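Local coordinates for mandelate racemase/muconate lactonizing protein (Paenibacillus sp., PDB 3VCC) that binds magnesium and, as an enolase-fold protein of the mandelate racemase/muconate lactonizing group, probably dehydrates D-galacturonate, at residues 165-170 / 202-207; 228-233 / 331-336. All blocks are in the same frame, centred on the assembly; numbering follows the deposited sequence.

Contact 1 of 2, residues 165-170 / 202-207; sequences RHFKIK and GKIMID. With MG (magnesium ion), chain D.
Asp207 OD2 is gripped twice, by the magnesium ion at 2.2 Å and by Lys170 NZ in a salt bridge of 2.8 Å. The two residues sit at the C-terminal ends of adjacent parallel strands, where a beta-alpha-beta unit of the enolase-fold barrel carries its metal site; Glu233 and Glu263 supply the other carboxylates. Lys170 lies alongside the aspartate and its ammonium comes from above the carboxylate plane. With CG anti to the backbone N (chi1 180°), Asp207 sends its carboxylate to the ion, while its OD1 accepts a bond from a metal-bound water and another from Asn209 N. Lys168, on the same face of the sheet as Lys170 and Asp207, runs its chain over Asp207 CB, and its NZ donates to a second metal water at 2.7 Å, besides a hydrogen bond with Tyr131 OH and salt bridges to Glu233 and Glu336.

Below the site the strands are laced as a regular parallel ladder, Met205 N to Phe167 O and Ile169 N to Met205 O both at 2.8 Å. On the face away from the metal, Ile169 CD1 crosses to Ile204 CG2 at 3.7 Å, and helix 180-198 covers them through Ile194 and Ala198. At the N-terminal end a side chain extends the backbone bonding: Lys203 N donates to His166 ND1 at 3.0 Å, nearly straight at 171° and 9° out of the imidazole plane.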
loop_
_atom_site.group_PDB
_atom_site.type_symbol
_atom_site.label_atom_id
_atom_site.label_comp_id
_atom_site.label_asym_id
_atom_site.label_seq_id
_atom_site.Cartn_x
_atom_site.Cartn_y
_atom_site.Cartn_z
ATOM N N ARG A 165 -4.158 12.518 -9.646
ATOM C CA ARG A 165 -5.448 12.794 -10.276
ATOM C C ARG A 165 -6.592 12.148 -9.508
ATOM O O ARG A 165 -7.752 12.474 -9.729
ATOM C CB ARG A 165 -5.471 12.303 -11.724
ATOM C CG ARG A 165 -4.498 13.054 -12.648
ATOM C CD ARG A 165 -4.865 14.538 -12.723
ATOM N NE ARG A 165 -3.962 15.289 -13.601
ATOM C CZ ARG A 165 -2.918 15.997 -13.172
ATOM N NH1 ARG A 165 -2.635 16.036 -11.879
ATOM N NH2 ARG A 165 -2.151 16.666 -14.035
ATOM N N HIS A 166 -6.243 11.228 -8.617
ATOM C CA HIS A 166 -7.227 10.471 -7.859
ATOM C C HIS A 166 -6.916 10.615 -6.378
ATOM O O HIS A 166 -5.749 10.635 -5.990
ATOM C CB HIS A 166 -7.158 9.009 -8.277
ATOM C CG HIS A 166 -7.108 8.819 -9.760
ATOM N ND1 HIS A 166 -8.125 9.232 -10.595
ATOM C CD2 HIS A 166 -6.166 8.270 -10.559
ATOM C CE1 HIS A 166 -7.815 8.931 -11.845
ATOM N NE2 HIS A 166 -6.632 8.346 -11.849
ATOM N N PHE A 167 -7.958 10.680 -5.556
ATOM C CA PHE A 167 -7.805 11.116 -4.172
ATOM C C PHE A 167 -8.631 10.290 -3.223
ATOM O O PHE A 167 -9.810 10.063 -3.474
ATOM C CB PHE A 167 -8.233 12.573 -4.052
ATOM C CG PHE A 167 -7.409 13.497 -4.905
ATOM C CD1 PHE A 167 -7.797 13.784 -6.211
ATOM C CD2 PHE A 167 -6.216 14.015 -4.428
ATOM C CE1 PHE A 167 -7.007 14.607 -7.022
ATOM C CE2 PHE A 167 -5.433 14.838 -5.220
ATOM C CZ PHE A 167 -5.822 15.134 -6.516
ATOM N N LYS A 168 -8.014 9.885 -2.116
ATOM C CA LYS A 168 -8.760 9.249 -1.036
ATOM C C LYS A 168 -8.867 10.181 0.160
ATOM O O LYS A 168 -7.871 10.623 0.741
ATOM C CB LYS A 168 -8.154 7.901 -0.609
ATOM C CG LYS A 168 -9.069 7.153 0.362
ATOM C CD LYS A 168 -8.715 5.666 0.504
ATOM C CE LYS A 168 -7.497 5.493 1.393
ATOM N NZ LYS A 168 -6.990 4.073 1.409
ATOM N N ILE A 169 -10.108 10.455 0.538
ATOM C CA ILE A 169 -10.408 11.428 1.561
ATOM C C ILE A 169 -10.809 10.720 2.851
ATOM O O ILE A 169 -11.749 9.900 2.852
ATOM C CB ILE A 169 -11.576 12.308 1.083
ATOM C CG1 ILE A 169 -11.299 12.834 -0.333
ATOM C CG2 ILE A 169 -11.835 13.460 2.068
ATOM C CD1 ILE A 169 -12.550 13.339 -1.037
ATOM N N LYS A 170 -10.102 11.018 3.944
ATOM C CA LYS A 170 -10.525 10.522 5.257
ATOM C C LYS A 170 -11.828 11.212 5.661
ATOM O O LYS A 170 -11.950 12.443 5.568
ATOM C CB LYS A 170 -9.455 10.788 6.319
ATOM C CG LYS A 170 -8.140 10.078 6.093
ATOM C CD LYS A 170 -8.326 8.566 6.093
ATOM C CE LYS A 170 -6.946 7.885 6.036
ATOM N NZ LYS A 170 -7.039 6.403 5.985
ATOM N N GLY A 202 -11.297 12.579 -12.317
ATOM C CA GLY A 202 -10.593 12.232 -11.093
ATOM C C GLY A 202 -11.420 11.284 -10.240
ATOM O O GLY A 202 -12.572 11.567 -9.959
ATOM N N LYS A 203 -10.847 10.153 -9.845
ATOM C CA LYS A 203 -11.591 9.216 -9.001
ATOM C C LYS A 203 -11.498 9.646 -7.542
ATOM O O LYS A 203 -10.431 10.024 -7.067
ATOM C CB LYS A 203 -11.085 7.782 -9.186
ATOM C CG LYS A 203 -11.516 7.167 -10.513
ATOM C CD LYS A 203 -10.901 5.799 -10.718
ATOM C CE LYS A 203 -11.255 5.221 -12.081
ATOM N NZ LYS A 203 -10.412 5.778 -13.178
ATOM N N ILE A 204 -12.625 9.570 -6.838
ATOM C CA ILE A 204 -12.699 9.987 -5.449
ATOM C C ILE A 204 -13.046 8.795 -4.562
ATOM O O ILE A 204 -14.051 8.113 -4.801
ATOM C CB ILE A 204 -13.786 11.073 -5.264
ATOM C CG1 ILE A 204 -13.427 12.330 -6.054
ATOM C CG2 ILE A 204 -14.002 11.376 -3.782
ATOM C CD1 ILE A 204 -12.105 12.949 -5.639
ATOM N N MET A 205 -12.215 8.545 -3.550
ATOM C CA MET A 205 -12.478 7.477 -2.594
ATOM C C MET A 205 -12.654 8.053 -1.203
ATOM O O MET A 205 -12.055 9.080 -0.880
ATOM C CB MET A 205 -11.337 6.461 -2.599
ATOM C CG MET A 205 -11.413 5.515 -3.776
ATOM S SD MET A 205 -9.828 5.272 -4.555
ATOM C CE MET A 205 -9.754 6.770 -5.515
ATOM N N ILE A 206 -13.479 7.415 -0.376
ATOM C CA ILE A 206 -13.585 7.877 1.005
ATOM C C ILE A 206 -13.308 6.742 1.966
ATOM O O ILE A 206 -13.628 5.577 1.690
ATOM C CB ILE A 206 -14.937 8.586 1.337
ATOM C CG1 ILE A 206 -16.124 7.634 1.205
ATOM C CG2 ILE A 206 -15.140 9.824 0.456
ATOM C CD1 ILE A 206 -17.478 8.327 1.519
ATOM N N ASP A 207 -12.710 7.091 3.094
ATOM C CA ASP A 207 -12.237 6.111 4.052
ATOM C C ASP A 207 -12.649 6.578 5.439
ATOM O O ASP A 207 -12.155 7.591 5.937
ATOM C CB ASP A 207 -10.718 5.958 3.915
ATOM C CG ASP A 207 -10.125 4.953 4.880
ATOM O OD1 ASP A 207 -10.848 4.440 5.756
ATOM O OD2 ASP A 207 -8.898 4.695 4.774
HETATM MG MG MG D . -7.973 2.687 5.181
HETATM O O HOH W 1 -6.256 3.338 3.944
HETATM O O HOH W 2 -9.556 2.328 6.672
HETATM O O HOH W 3 -6.720 3.414 7.029
#

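Contact 2 of 2, residues 228-233 / 331-336; sequences NLYWLE and NFEFVE. With MG (magnesium ion), chain D.
The backbones of 228-233 and 331-336 stand well apart across the barrel interior, their nearest CA atoms, those of Tyr230 and Glu333, 10.9 Å from each other, and only side chains span the distance. Tyr230 and Glu333 both have helical backbone torsions, and each therefore points inward together with the residue after it, Trp231 and Phe334. Tyr230 OH donates to Glu333 OE1; the modelled 2.4 Å is very short and its exact value doubtful. Glu333 OE1 arrives at the edge of the phenol ring, with phenol and carboxylate planes only 21° apart, and Glu333 OE2 turns to a salt bridge with Arg307.

Phe334 directs its edge toward the face of Tyr230 in an offset edge-to-face pair, planes at 79° and centroids 5.9 Å apart. Its CD2 meets Trp231 CZ3 at 3.9 Å, and the three rings form an aromatic cluster inside the TIM-type barrel of the enolase fold, beneath the metal site. With CG between its backbone N and carbonyl carbon (chi1 83°), Trp231 brings CZ3 and CH2 to Phe334 CD2, the two side chains running past each other in opposite directions. The indole also reaches its own strand's ligand: NE1 donates to the anti lone pair of Glu233 OE1 at 3.2 Å. This second-shell bond is consistent with steadying a carboxylate whose other oxygen, Glu233 OE2, binds magnesium at 2.1 Å. Replacing the indole by an alanine would probably open a gap beside Phe334 CD2, leaving Tyr230 as that ring's remaining partner across this contact, and cost Glu233 OE1 one of its donors, beside Lys168 and Gln283.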
loop_
_atom_site.group_PDB
_atom_site.type_symbol
_atom_site.label_atom_id
_atom_site.label_comp_id
_atom_site.label_asym_id
_atom_site.label_seq_id
_atom_site.Cartn_x
_atom_site.Cartn_y
_atom_site.Cartn_z
ATOM N N ASN A 228 -19.616 11.391 -8.000
ATOM C CA ASN A 228 -19.272 10.025 -8.346
ATOM C C ASN A 228 -18.119 9.537 -7.472
ATOM O O ASN A 228 -16.976 9.953 -7.639
ATOM C CB ASN A 228 -18.951 9.905 -9.838
ATOM C CG ASN A 228 -20.153 10.232 -10.720
ATOM O OD1 ASN A 228 -21.297 9.890 -10.392
ATOM N ND2 ASN A 228 -19.900 10.905 -11.839
ATOM N N LEU A 229 -18.452 8.685 -6.509
ATOM C CA LEU A 229 -17.475 8.110 -5.597
ATOM C C LEU A 229 -17.041 6.764 -6.148
ATOM O O LEU A 229 -17.892 5.952 -6.557
ATOM C CB LEU A 229 -18.112 7.909 -4.223
ATOM C CG LEU A 229 -18.631 9.159 -3.531
ATOM C CD1 LEU A 229 -19.410 8.776 -2.268
ATOM C CD2 LEU A 229 -17.476 10.095 -3.195
ATOM N N TYR A 230 -15.738 6.519 -6.166
ATOM C CA TYR A 230 -15.221 5.280 -6.724
ATOM C C TYR A 230 -15.333 4.149 -5.714
ATOM O O TYR A 230 -15.809 3.052 -6.041
ATOM C CB TYR A 230 -13.782 5.452 -7.203
ATOM C CG TYR A 230 -13.270 4.229 -7.923
ATOM C CD1 TYR A 230 -13.698 3.920 -9.211
ATOM C CD2 TYR A 230 -12.372 3.369 -7.310
ATOM C CE1 TYR A 230 -13.228 2.786 -9.868
ATOM C CE2 TYR A 230 -11.896 2.244 -7.960
ATOM C CZ TYR A 230 -12.329 1.957 -9.237
ATOM O OH TYR A 230 -11.848 0.831 -9.872
ATOM N N TRP A 231 -14.892 4.397 -4.486
ATOM C CA TRP A 231 -15.127 3.407 -3.442
ATOM C C TRP A 231 -15.317 3.981 -2.052
ATOM O O TRP A 231 -14.950 5.127 -1.765
ATOM C CB TRP A 231 -14.077 2.273 -3.477
ATOM C CG TRP A 231 -12.709 2.484 -2.798
ATOM C CD1 TRP A 231 -12.442 3.058 -1.575
ATOM C CD2 TRP A 231 -11.442 2.059 -3.322
ATOM N NE1 TRP A 231 -11.088 3.017 -1.320
ATOM C CE2 TRP A 231 -10.452 2.417 -2.379
ATOM C CE3 TRP A 231 -11.051 1.415 -4.504
ATOM C CZ2 TRP A 231 -9.086 2.155 -2.586
ATOM C CZ3 TRP A 231 -9.683 1.161 -4.713
ATOM C CH2 TRP A 231 -8.724 1.529 -3.754
ATOM N N LEU A 232 -15.909 3.154 -1.203
ATOM C CA LEU A 232 -16.170 3.457 0.181
ATOM C C LEU A 232 -15.425 2.427 0.998
ATOM O O LEU A 232 -15.695 1.224 0.912
ATOM C CB LEU A 232 -17.669 3.342 0.471
ATOM C CG LEU A 232 -18.079 3.194 1.933
ATOM C CD1 LEU A 232 -17.709 4.467 2.724
ATOM C CD2 LEU A 232 -19.576 2.870 2.034
ATOM N N GLU A 233 -14.484 2.913 1.791
ATOM C CA GLU A 233 -13.541 2.061 2.495
ATOM C C GLU A 233 -13.795 2.110 4.002
ATOM O O GLU A 233 -13.896 3.194 4.586
ATOM C CB GLU A 233 -12.114 2.529 2.190
ATOM C CG GLU A 233 -11.032 1.885 3.065
ATOM C CD GLU A 233 -9.623 2.215 2.571
ATOM O OE1 GLU A 233 -9.473 2.663 1.419
ATOM O OE2 GLU A 233 -8.667 2.021 3.334
ATOM N N ASN A 331 -6.669 -7.776 -11.604
ATOM C CA ASN A 331 -7.564 -6.730 -11.100
ATOM C C ASN A 331 -6.893 -5.802 -10.077
ATOM O O ASN A 331 -7.437 -5.516 -9.004
ATOM C CB ASN A 331 -8.855 -7.349 -10.525
ATOM C CG ASN A 331 -9.712 -8.031 -11.597
ATOM O OD1 ASN A 331 -9.615 -7.704 -12.779
ATOM N ND2 ASN A 331 -10.558 -8.974 -11.179
ATOM N N PHE A 332 -5.697 -5.331 -10.409
ATOM C CA PHE A 332 -4.976 -4.441 -9.511
ATOM C C PHE A 332 -5.537 -3.043 -9.674
ATOM O O PHE A 332 -5.561 -2.506 -10.778
ATOM C CB PHE A 332 -3.471 -4.460 -9.824
ATOM C CG PHE A 332 -2.649 -3.662 -8.856
ATOM C CD1 PHE A 332 -2.466 -2.300 -9.043
ATOM C CD2 PHE A 332 -2.070 -4.274 -7.752
ATOM C CE1 PHE A 332 -1.708 -1.555 -8.153
ATOM C CE2 PHE A 332 -1.303 -3.529 -6.849
ATOM C CZ PHE A 332 -1.126 -2.172 -7.056
ATOM N N GLU A 333 -5.970 -2.430 -8.579
ATOM C CA GLU A 333 -6.600 -1.113 -8.670
ATOM C C GLU A 333 -5.625 0.072 -8.726
ATOM O O GLU A 333 -5.577 0.805 -9.715
ATOM C CB GLU A 333 -7.554 -0.912 -7.491
ATOM C CG GLU A 333 -8.774 -1.791 -7.551
ATOM C CD GLU A 333 -9.780 -1.303 -8.559
ATOM O OE1 GLU A 333 -10.131 -0.110 -8.498
ATOM O OE2 GLU A 333 -10.215 -2.106 -9.413
ATOM N N PHE A 334 -4.885 0.273 -7.640
ATOM C CA PHE A 334 -4.083 1.476 -7.452
ATOM C C PHE A 334 -2.900 1.205 -6.546
ATOM O O PHE A 334 -2.973 0.373 -5.638
ATOM C CB PHE A 334 -4.878 2.538 -6.698
ATOM C CG PHE A 334 -5.976 3.208 -7.482
ATOM C CD1 PHE A 334 -5.681 4.127 -8.473
ATOM C CD2 PHE A 334 -7.299 3.020 -7.120
ATOM C CE1 PHE A 334 -6.682 4.783 -9.147
ATOM C CE2 PHE A 334 -8.314 3.679 -7.789
ATOM C CZ PHE A 334 -8.005 4.565 -8.805
ATOM N N VAL A 335 -1.831 1.953 -6.766
ATOM C CA VAL A 335 -0.817 2.157 -5.739
ATOM C C VAL A 335 -1.293 3.272 -4.793
ATOM O O VAL A 335 -1.662 4.366 -5.235
ATOM C CB VAL A 335 0.540 2.521 -6.374
ATOM C CG1 VAL A 335 1.534 2.939 -5.308
ATOM C CG2 VAL A 335 1.075 1.340 -7.174
ATOM N N GLU A 336 -1.332 2.976 -3.497
ATOM C CA GLU A 336 -1.696 3.977 -2.494
ATOM C C GLU A 336 -0.466 4.843 -2.230
ATOM O O GLU A 336 0.533 4.368 -1.698
ATOM C CB GLU A 336 -2.176 3.282 -1.213
ATOM C CG GLU A 336 -2.560 4.218 -0.086
ATOM C CD GLU A 336 -3.341 3.523 1.013
ATOM O OE1 GLU A 336 -3.358 2.268 1.056
ATOM O OE2 GLU A 336 -3.952 4.237 1.827
HETATM MG MG MG D . -7.973 2.687 5.181
HETATM O O HOH W 4 -5.807 1.152 1.963
HETATM O O HOH W 1 -6.256 3.338 3.944
HETATM O O HOH W 2 -9.556 2.328 6.672
HETATM O O HOH W 3 -6.720 3.414 7.029
#

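Followed from the N terminus, contact 1 closes first: strand 167-170 leads through helix 180-198 to strand 204-207, a short beta-alpha-beta loop. After helix 214-223 the chain enters strand 229-233 and opens contact 2, whose far longer loop takes in strands 258-261, 281-282 and 307-308 before 331-336 returns. The loops neither nest nor cross; they follow in series. They join where strands 204-207 and 229-233 are neighbours, with Ile204 O facing Tyr230 N at 2.7 Å, and Met205 packs on Trp231. Contact 1 thus pairs adjacent strands in the barrel wall, contact 2 spans its interior, and one magnesium ion takes Asp207 from the first and Glu233 from the second.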